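Local coordinates for protein iodotyrosine deiodinase (Thermotoga neapolitana, PDB 6TYK) that catalyses the FMN-dependent removal of halogen from halotyrosines such as 3-iodo-L-tyrosine and 3,5-diiodo-L-tyrosine, working as a homodimer of the nitroreductase family, at residues R144-L149 against L156-I161; L49-E54 against G58-V63. All coordinates share one frame; numbering follows the deposited sequence.

In the fold
Following the chain from its N terminus, contact 2 comes first: strand 46-51 ends, the chain turns through E52 and D53, and helix 54-74 begins, so that this turn and the first helical turn bring L49-E54 against G58-V63. Contact 1 opens only after contact 2 has closed. There, helix 143-149 is followed by a six-residue connection and then strand 156-165, which brings R144-L149 against L156-I161. The two contacts therefore neither nest nor cross; they follow in series, their centres about 11 Å apart. Strands 46-51 and 156-165 belong to the same antiparallel sheet, on either side of strand 100-107, and helices 54-74 and 143-149 touch directly, L149 and E145 packing on V63.

Contact 1: R144-L149 against L156-I161; sequences REVEKL and LRLEVI
The carboxylate of E147 is the flat group here, and OE2 does the polar work: it takes the backbone N-H of L158 on its anti side, 18° out of the carboxylate plane. The bond is short, 2.8 Å from L158 N to E147 OE2, and almost straight at 173°. The chain of E147 runs extended beyond CG (chi2 -176°), which carries the acid from helix to strand while its CG slides past L158 CB, 3.6 Å away. A water lies 2.7 Å from L156 O and makes a weak bond to E147 OE1. Beside this bond, L158 lays CD2 on V146 CG1 at 3.7 Å; I161 CD1 approaches the same methyl more loosely, at 4.3 Å. Beyond them, C64 of helix 54-74 touches V146, and L103 and F105 of strand 100-107 touch L158. With an alanine in place of E147, L158 N would probably lose the carboxylate that accepts its N-H, and L158 CB the cover of CG. The helix acid thus satisfies a backbone N-H of a buried strand residue next to an apolar cluster, and a carboxylate so held is probably charged, with R157 NE near OE2 at 5.9 Å but not in contact.

Contact 2: L49-E54 against G58-V63; sequences LIVEDE and GQIRRV
V51 and I60 point at one another from strand and helix, meeting tip to tip, with V51 CG1 and I60 CD1 4.1 Å apart. The torsions set this up: V51 holds CG1 opposite its backbone N (chi1 -180°), while I60 CG1 lies anti to its carbonyl carbon and the branch runs on extended (chi2 172°), so that CD1 leads. The touch is a single methyl pair, and the two backbones stay well separated there, 9.6 Å between V51 CA and I60 CA. Among the neighbours, L103 of strand 100-107 and L56 of helix 54-74 touch V51, and L149 of helix 143-149 touches I60.

Near the turn the chain itself makes the link. G58 N donates to E54 O at 3.0 Å, a first-turn helical bond. D53 stands at the N-cap, its OD2 accepting from L56 N, and the acid of E54 pairs with K57. Further along, the guanidinium of R62 folds back so that one face lies over G58 O, 3.4 Å from the plane.

L49 and I50 pair in parallel with a strand of the second subunit, and N184 OD1 of that chain accepts from the backbone N of E52 and D53 in the turn. The chemistry is therefore divided: polar groups fix the turn and the helix start, and a methyl pair joins helix 54-74 to strand 46-51.

Contact 1: R144-L149 against L156-I161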
loop_
_atom_site.group_PDB
_atom_site.type_symbol
_atom_site.label_atom_id
_atom_site.label_comp_id
_atom_site.label_asym_id
_atom_site.label_seq_id
_atom_site.Cartn_x
_atom_site.Cartn_y
_atom_site.Cartn_z
ATOM N N ARG A 144 19.942 -4.993 -2.910
ATOM C CA ARG A 144 20.557 -5.891 -3.889
ATOM C C ARG A 144 21.344 -7.020 -3.233
ATOM O O ARG A 144 21.311 -8.158 -3.697
ATOM C CB ARG A 144 21.423 -5.119 -4.891
ATOM C CG ARG A 144 20.602 -4.240 -5.820
ATOM C CD ARG A 144 21.464 -3.432 -6.774
ATOM N NE ARG A 144 20.642 -2.579 -7.630
ATOM C CZ ARG A 144 21.118 -1.794 -8.591
ATOM N NH1 ARG A 144 22.423 -1.747 -8.828
ATOM N NH2 ARG A 144 20.288 -1.054 -9.317
ATOM N N GLU A 145 22.037 -6.707 -2.145
ATOM C CA GLU A 145 22.828 -7.710 -1.446
ATOM C C GLU A 145 21.943 -8.752 -0.769
ATOM O O GLU A 145 22.259 -9.937 -0.764
ATOM C CB GLU A 145 23.783 -7.047 -0.446
ATOM C CG GLU A 145 24.848 -6.191 -1.120
ATOM C CD GLU A 145 25.632 -5.327 -0.145
ATOM O OE1 GLU A 145 25.064 -4.926 0.894
ATOM O OE2 GLU A 145 26.821 -5.050 -0.420
ATOM N N VAL A 146 20.818 -8.314 -0.217
ATOM C CA VAL A 146 19.886 -9.241 0.405
ATOM C C VAL A 146 19.239 -10.107 -0.668
ATOM O O VAL A 146 19.081 -11.313 -0.490
ATOM C CB VAL A 146 18.824 -8.502 1.244
ATOM C CG1 VAL A 146 17.808 -9.487 1.788
ATOM C CG2 VAL A 146 19.497 -7.733 2.379
ATOM N N GLU A 147 18.892 -9.493 -1.796
ATOM C CA GLU A 147 18.321 -10.238 -2.914
ATOM C C GLU A 147 19.224 -11.383 -3.341
ATOM O O GLU A 147 18.750 -12.483 -3.617
ATOM C CB GLU A 147 18.070 -9.320 -4.107
ATOM C CG GLU A 147 16.837 -8.446 -3.971
ATOM C CD GLU A 147 16.590 -7.623 -5.215
ATOM O OE1 GLU A 147 17.460 -7.608 -6.104
ATOM O OE2 GLU A 147 15.533 -6.985 -5.317
ATOM N N LYS A 148 20.526 -11.119 -3.390
ATOM C CA LYS A 148 21.474 -12.132 -3.834
ATOM C C LYS A 148 21.561 -13.269 -2.822
ATOM O O LYS A 148 21.694 -14.436 -3.199
ATOM C CB LYS A 148 22.856 -11.515 -4.077
ATOM C CG LYS A 148 23.906 -12.499 -4.573
ATOM C CD LYS A 148 25.270 -11.841 -4.643
ATOM C CE LYS A 148 26.358 -12.847 -4.981
ATOM N NZ LYS A 148 27.713 -12.273 -4.772
ATOM N N LEU A 149 21.481 -12.924 -1.539
ATOM C CA LEU A 149 21.557 -13.922 -0.476
ATOM C C LEU A 149 20.479 -14.982 -0.609
ATOM O O LEU A 149 20.689 -16.137 -0.248
ATOM C CB LEU A 149 21.442 -13.271 0.904
ATOM C CG LEU A 149 22.671 -12.568 1.453
ATOM C CD1 LEU A 149 22.327 -11.979 2.813
ATOM C CD2 LEU A 149 23.815 -13.558 1.563
ATOM N N LEU A 156 11.946 -10.462 -10.054
ATOM C CA LEU A 156 11.354 -10.000 -8.810
ATOM C C LEU A 156 12.206 -8.937 -8.152
ATOM O O LEU A 156 13.429 -8.990 -8.200
ATOM C CB LEU A 156 11.157 -11.168 -7.838
ATOM C CG LEU A 156 10.247 -12.313 -8.300
ATOM C CD1 LEU A 156 10.118 -13.370 -7.213
ATOM C CD2 LEU A 156 8.868 -11.789 -8.694
ATOM N N ARG A 157 11.540 -7.980 -7.525
ATOM C CA ARG A 157 12.212 -6.927 -6.787
ATOM C C ARG A 157 11.857 -7.046 -5.318
ATOM O O ARG A 157 10.682 -7.085 -4.974
ATOM C CB ARG A 157 11.739 -5.564 -7.292
ATOM C CG ARG A 157 12.265 -4.408 -6.488
ATOM C CD ARG A 157 11.900 -3.081 -7.111
ATOM N NE ARG A 157 12.503 -1.985 -6.368
ATOM C CZ ARG A 157 12.701 -0.771 -6.864
ATOM N NH1 ARG A 157 12.341 -0.509 -8.113
ATOM N NH2 ARG A 157 13.266 0.173 -6.114
ATOM N N LEU A 158 12.858 -7.097 -4.445
ATOM C CA LEU A 158 12.567 -7.097 -3.020
ATOM C C LEU A 158 12.064 -5.721 -2.615
ATOM O O LEU A 158 12.733 -4.724 -2.853
ATOM C CB LEU A 158 13.810 -7.471 -2.220
ATOM C CG LEU A 158 13.675 -7.515 -0.700
ATOM C CD1 LEU A 158 12.551 -8.449 -0.259
ATOM C CD2 LEU A 158 15.012 -7.951 -0.101
ATOM N N GLU A 159 10.881 -5.677 -2.015
ATOM C CA GLU A 159 10.270 -4.414 -1.620
ATOM C C GLU A 159 10.507 -4.090 -0.150
ATOM O O GLU A 159 10.730 -2.941 0.219
ATOM C CB GLU A 159 8.766 -4.445 -1.880
ATOM C CG GLU A 159 8.391 -4.441 -3.350
ATOM C CD GLU A 159 8.700 -3.126 -4.034
ATOM O OE1 GLU A 159 8.962 -2.124 -3.327
ATOM O OE2 GLU A 159 8.665 -3.082 -5.280
ATOM N N VAL A 160 10.420 -5.098 0.703
ATOM C CA VAL A 160 10.481 -4.851 2.130
ATOM C C VAL A 160 10.774 -6.153 2.853
ATOM O O VAL A 160 10.413 -7.227 2.372
ATOM C CB VAL A 160 9.154 -4.231 2.650
ATOM C CG1 VAL A 160 7.962 -5.180 2.450
ATOM C CG2 VAL A 160 9.282 -3.847 4.099
ATOM N N ILE A 161 11.484 -6.048 3.971
ATOM C CA ILE A 161 11.698 -7.170 4.872
ATOM C C ILE A 161 10.784 -6.934 6.049
ATOM O O ILE A 161 10.893 -5.910 6.729
ATOM C CB ILE A 161 13.155 -7.202 5.361
ATOM C CG1 ILE A 161 14.105 -7.428 4.180
ATOM C CG2 ILE A 161 13.345 -8.266 6.453
ATOM C CD1 ILE A 161 15.552 -7.144 4.530
HETATM O O HOH W 1 16.018 -8.955 -8.811
#

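Contact 2: L49-E54 against G58-V63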
loop_
_atom_site.group_PDB
_atom_site.type_symbol
_atom_site.label_atom_id
_atom_site.label_comp_id
_atom_site.label_asym_id
_atom_site.label_seq_id
_atom_site.Cartn_x
_atom_site.Cartn_y
_atom_site.Cartn_z
ATOM N N LEU A 49 8.549 -14.685 0.501
ATOM C CA LEU A 49 9.622 -15.584 0.888
ATOM C C LEU A 49 9.715 -15.534 2.402
ATOM O O LEU A 49 9.955 -14.474 2.981
ATOM C CB LEU A 49 10.946 -15.144 0.267
ATOM C CG LEU A 49 12.163 -16.011 0.577
ATOM C CD1 LEU A 49 12.011 -17.408 -0.011
ATOM C CD2 LEU A 49 13.434 -15.354 0.064
ATOM N N ILE A 50 9.476 -16.671 3.040
ATOM C CA ILE A 50 9.509 -16.763 4.485
ATOM C C ILE A 50 10.868 -17.283 4.916
ATOM O O ILE A 50 11.214 -18.439 4.663
ATOM C CB ILE A 50 8.403 -17.698 5.000
ATOM C CG1 ILE A 50 7.036 -17.231 4.481
ATOM C CG2 ILE A 50 8.445 -17.787 6.525
ATOM C CD1 ILE A 50 5.921 -18.188 4.787
ATOM N N VAL A 51 11.655 -16.408 5.531
ATOM C CA VAL A 51 12.978 -16.791 6.006
ATOM C C VAL A 51 12.941 -17.153 7.487
ATOM O O VAL A 51 12.524 -16.352 8.328
ATOM C CB VAL A 51 14.003 -15.675 5.754
ATOM C CG1 VAL A 51 15.381 -16.097 6.250
ATOM C CG2 VAL A 51 14.037 -15.312 4.270
ATOM N N GLU A 52 13.374 -18.367 7.802
ATOM C CA GLU A 52 13.416 -18.803 9.192
ATOM C C GLU A 52 14.764 -19.369 9.598
ATOM O O GLU A 52 15.067 -19.426 10.778
ATOM C CB GLU A 52 12.357 -19.867 9.447
ATOM C CG GLU A 52 10.940 -19.349 9.345
ATOM C CD GLU A 52 9.945 -20.472 9.374
ATOM O OE1 GLU A 52 9.682 -21.013 10.470
ATOM O OE2 GLU A 52 9.445 -20.830 8.289
ATOM N N ASP A 53 15.555 -19.810 8.627
ATOM C CA ASP A 53 16.824 -20.468 8.918
ATOM C C ASP A 53 17.745 -19.517 9.673
ATOM O O ASP A 53 17.957 -18.386 9.240
ATOM C CB ASP A 53 17.487 -20.928 7.624
ATOM C CG ASP A 53 18.829 -21.572 7.863
ATOM O OD1 ASP A 53 18.863 -22.771 8.216
ATOM O OD2 ASP A 53 19.857 -20.883 7.700
ATOM N N GLU A 54 18.285 -19.972 10.799
ATOM C CA GLU A 54 19.056 -19.070 11.648
ATOM C C GLU A 54 20.315 -18.553 10.961
ATOM O O GLU A 54 20.639 -17.378 11.082
ATOM C CB GLU A 54 19.393 -19.695 13.011
ATOM C CG GLU A 54 18.206 -19.813 13.968
ATOM C CD GLU A 54 17.533 -18.479 14.297
ATOM O OE1 GLU A 54 18.200 -17.418 14.292
ATOM O OE2 GLU A 54 16.316 -18.496 14.570
ATOM N N GLY A 58 21.023 -14.651 9.980
ATOM C CA GLY A 58 22.254 -14.015 10.402
ATOM C C GLY A 58 22.953 -13.322 9.248
ATOM O O GLY A 58 23.462 -12.207 9.402
ATOM N N GLN A 59 22.989 -13.977 8.092
ATOM C CA GLN A 59 23.596 -13.377 6.909
ATOM C C GLN A 59 22.843 -12.121 6.503
ATOM O O GLN A 59 23.448 -11.089 6.205
ATOM C CB GLN A 59 23.629 -14.371 5.749
ATOM C CG GLN A 59 24.529 -15.572 5.976
ATOM C CD GLN A 59 24.381 -16.609 4.881
ATOM O OE1 GLN A 59 23.270 -16.985 4.510
ATOM N NE2 GLN A 59 25.504 -17.074 4.352
ATOM N N ILE A 60 21.516 -12.202 6.508
ATOM C CA ILE A 60 20.693 -11.056 6.158
ATOM C C ILE A 60 20.929 -9.931 7.154
ATOM O O ILE A 60 21.126 -8.783 6.765
ATOM C CB ILE A 60 19.205 -11.435 6.094
ATOM C CG1 ILE A 60 18.967 -12.340 4.879
ATOM C CG2 ILE A 60 18.328 -10.187 6.001
ATOM C CD1 ILE A 60 17.581 -12.932 4.804
ATOM N N ARG A 61 20.947 -10.268 8.438
ATOM C CA ARG A 61 21.178 -9.268 9.470
ATOM C C ARG A 61 22.502 -8.568 9.269
ATOM O O ARG A 61 22.568 -7.348 9.311
ATOM C CB ARG A 61 21.160 -9.893 10.860
ATOM C CG ARG A 61 21.441 -8.886 11.967
ATOM C CD ARG A 61 21.122 -9.474 13.325
ATOM N NE ARG A 61 21.784 -10.758 13.522
ATOM C CZ ARG A 61 23.064 -10.893 13.835
ATOM N NH1 ARG A 61 23.824 -9.814 13.985
ATOM N NH2 ARG A 61 23.579 -12.103 13.998
ATOM N N ARG A 62 23.569 -9.336 9.076
ATOM C CA ARG A 62 24.886 -8.725 8.972
ATOM C C ARG A 62 25.047 -7.863 7.723
ATOM O O ARG A 62 25.663 -6.798 7.782
ATOM C CB ARG A 62 25.986 -9.780 9.096
ATOM C CG ARG A 62 26.032 -10.384 10.492
ATOM C CD ARG A 62 27.201 -11.330 10.674
ATOM N NE ARG A 62 27.008 -12.531 9.880
ATOM C CZ ARG A 62 26.390 -13.632 10.305
ATOM N NH1 ARG A 62 25.923 -13.714 11.547
ATOM N NH2 ARG A 62 26.249 -14.658 9.484
ATOM N N VAL A 63 24.482 -8.311 6.603
ATOM C CA VAL A 63 24.529 -7.514 5.381
ATOM C C VAL A 63 23.750 -6.208 5.573
ATOM O O VAL A 63 24.202 -5.126 5.185
ATOM C CB VAL A 63 24.008 -8.309 4.176
ATOM C CG1 VAL A 63 23.745 -7.392 3.002
ATOM C CG2 VAL A 63 25.012 -9.387 3.815
#